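PDB 3WIT: putative Vgr protein from Escherichia coli, which probably forms part of the trimeric spike of the type VI secretion system, this piece being the C-terminal triple-stranded beta-helical domain of VgrG. Local coordinates for residues A[27-31]-A[40-44]. Sequence-based numbering, arbitrary orientation.
Sequences IKEIM and ALTPD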
loop_
_atom_site.group_PDB
_atom_site.type_symbol
_atom_site.label_atom_id
_atom_site.label_comp_id
_atom_site.label_asym_id
_atom_site.label_seq_id
_atom_site.Cartn_x
_atom_site.Cartn_y
_atom_site.Cartn_z
ATOM N N ILE A 27 -11.879 13.009 12.768
ATOM C CA ILE A 27 -12.742 13.937 12.053
ATOM C C ILE A 27 -12.504 14.008 10.526
ATOM O O ILE A 27 -13.379 14.457 9.808
ATOM C CB ILE A 27 -12.686 15.348 12.667
ATOM C CG1 ILE A 27 -11.386 16.063 12.271
ATOM C CG2 ILE A 27 -12.856 15.261 14.182
ATOM C CD1 ILE A 27 -11.475 17.581 12.304
ATOM N N LYS A 28 -11.330 13.610 10.033
ATOM C CA LYS A 28 -11.140 13.379 8.592
ATOM C C LYS A 28 -10.399 12.069 8.466
ATOM O O LYS A 28 -9.207 11.978 8.777
ATOM C CB LYS A 28 -10.251 14.440 7.951
ATOM C CG LYS A 28 -10.727 15.876 8.046
ATOM C CD LYS A 28 -9.766 16.754 7.231
ATOM C CE LYS A 28 -10.271 18.169 7.037
ATOM N NZ LYS A 28 -9.571 18.801 5.883
ATOM N N GLU A 29 -11.070 11.029 7.996
ATOM C CA GLU A 29 -10.418 9.734 7.997
ATOM C C GLU A 29 -11.107 8.861 6.981
ATOM O O GLU A 29 -12.317 9.009 6.795
ATOM C CB GLU A 29 -10.579 9.132 9.382
ATOM C CG GLU A 29 -9.974 7.766 9.546
ATOM C CD GLU A 29 -9.915 7.354 11.015
ATOM O OE1 GLU A 29 -9.366 6.261 11.317
ATOM O OE2 GLU A 29 -10.420 8.139 11.860
ATOM N N ILE A 30 -10.350 7.989 6.325
ATOM C CA ILE A 30 -10.944 6.899 5.534
ATOM C C ILE A 30 -10.380 5.629 6.152
ATOM O O ILE A 30 -9.171 5.562 6.430
ATOM C CB ILE A 30 -10.494 6.972 4.076
ATOM C CG1 ILE A 30 -11.171 8.132 3.382
ATOM C CG2 ILE A 30 -10.818 5.636 3.334
ATOM C CD1 ILE A 30 -10.524 8.517 2.050
HETATM N N MSE A 31 -11.233 4.642 6.421
HETATM C CA MSE A 31 -10.762 3.375 6.994
HETATM C C MSE A 31 -11.323 2.178 6.225
HETATM O O MSE A 31 -12.524 2.124 5.950
HETATM C CB MSE A 31 -11.194 3.288 8.465
HETATM C CG MSE A 31 -11.119 1.901 9.063
HETATM SE SE MSE A 31 -9.284 1.504 9.512
HETATM C CE MSE A 31 -9.232 2.454 11.204
ATOM N N ALA A 40 -5.720 2.755 6.666
ATOM C CA ALA A 40 -6.305 4.012 7.162
ATOM C C ALA A 40 -5.615 5.203 6.528
ATOM O O ALA A 40 -4.388 5.211 6.380
ATOM C CB ALA A 40 -6.180 4.106 8.676
ATOM N N LEU A 41 -6.400 6.205 6.146
ATOM C CA LEU A 41 -5.842 7.452 5.647
ATOM C C LEU A 41 -6.307 8.577 6.547
ATOM O O LEU A 41 -7.506 8.672 6.879
ATOM C CB LEU A 41 -6.304 7.720 4.204
ATOM C CG LEU A 41 -5.986 6.714 3.095
ATOM C CD1 LEU A 41 -7.046 5.641 2.979
ATOM C CD2 LEU A 41 -5.879 7.492 1.772
ATOM N N THR A 42 -5.372 9.441 6.950
ATOM C CA THR A 42 -5.703 10.588 7.778
ATOM C C THR A 42 -4.876 11.782 7.264
ATOM O O THR A 42 -4.052 11.622 6.373
ATOM C CB THR A 42 -5.326 10.317 9.246
ATOM O OG1 THR A 42 -3.932 9.964 9.329
ATOM C CG2 THR A 42 -6.187 9.196 9.836
ATOM N N PRO A 43 -5.060 12.963 7.845
ATOM C CA PRO A 43 -4.192 14.034 7.363
ATOM C C PRO A 43 -2.702 13.764 7.669
ATOM O O PRO A 43 -1.850 14.391 7.060
ATOM C CB PRO A 43 -4.703 15.228 8.132
ATOM C CG PRO A 43 -6.120 14.917 8.383
ATOM C CD PRO A 43 -6.083 13.488 8.761
ATOM N N ASP A 44 -2.409 12.850 8.598
ATOM C CA ASP A 44 -1.026 12.550 8.975
ATOM C C ASP A 44 -0.367 11.552 8.057
ATOM O O ASP A 44 0.871 11.445 8.035
ATOM C CB ASP A 44 -0.980 11.966 10.365
ATOM C CG ASP A 44 -1.024 13.021 11.434
ATOM O OD1 ASP A 44 -0.938 14.236 11.116
ATOM O OD2 ASP A 44 -1.121 12.622 12.610
#
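Ile30 and Leu41 face each other as an antiparallel hydrogen-bonded pair and trade two backbone bonds: Ile30 N reaches Leu41 O at 3.0 Å, and Leu41 N returns to Ile30 O at 2.9 Å. Both are nearly straight, the second with an N-H...O angle of 169°. Each carbonyl oxygen also takes a CA-H...O contact from the opposite strand, Glu29 CA lying 3.3 Å from Leu41 O and Ala40 CA approaching Ile30 O in the same way.

Apolar packing splits between the two faces. On the buried one, the side chains of Ile30 and Leu41 run alongside each other, with Ile30 CG2 against Leu41 CD1 at 3.8 Å. A chi1 of -73° sets the isoleucine CG1 beside the backbone N and anti to the carbonyl carbon; CG2 is then anti to N, which leaves that methyl for the leucine. Ala33 and Ser37 of the second subunit pack on this pair.

Strands 28-34 and 37-42 form a beta hairpin within a meandering antiparallel sheet. In the trimer such sheets build the triple-stranded beta-helix, so the Ile30-Leu41 face meets another chain, while strand 2-8 flanks 28-34 on its far edge.

The other face carries Glu29, Met31, Ala40 and Thr42. Met31, present as selenomethionine, has a chain bent at chi2 and chi3, and its SE rests 4.1 Å from Ala40 CB in the non-hydrogen-bonded pair. Glu29, extended, lays its CG beside Thr42 CG2 at 4.1 Å, the two side chains pointing the same way.

Where strand 37-42 ends, Pro43 CD sits 3.5 Å from Lys28 O, and its ring brushes Lys28 CB. The lysine chain then leads away from 40-44, and its NZ makes a salt bridge with Glu35 of the second subunit.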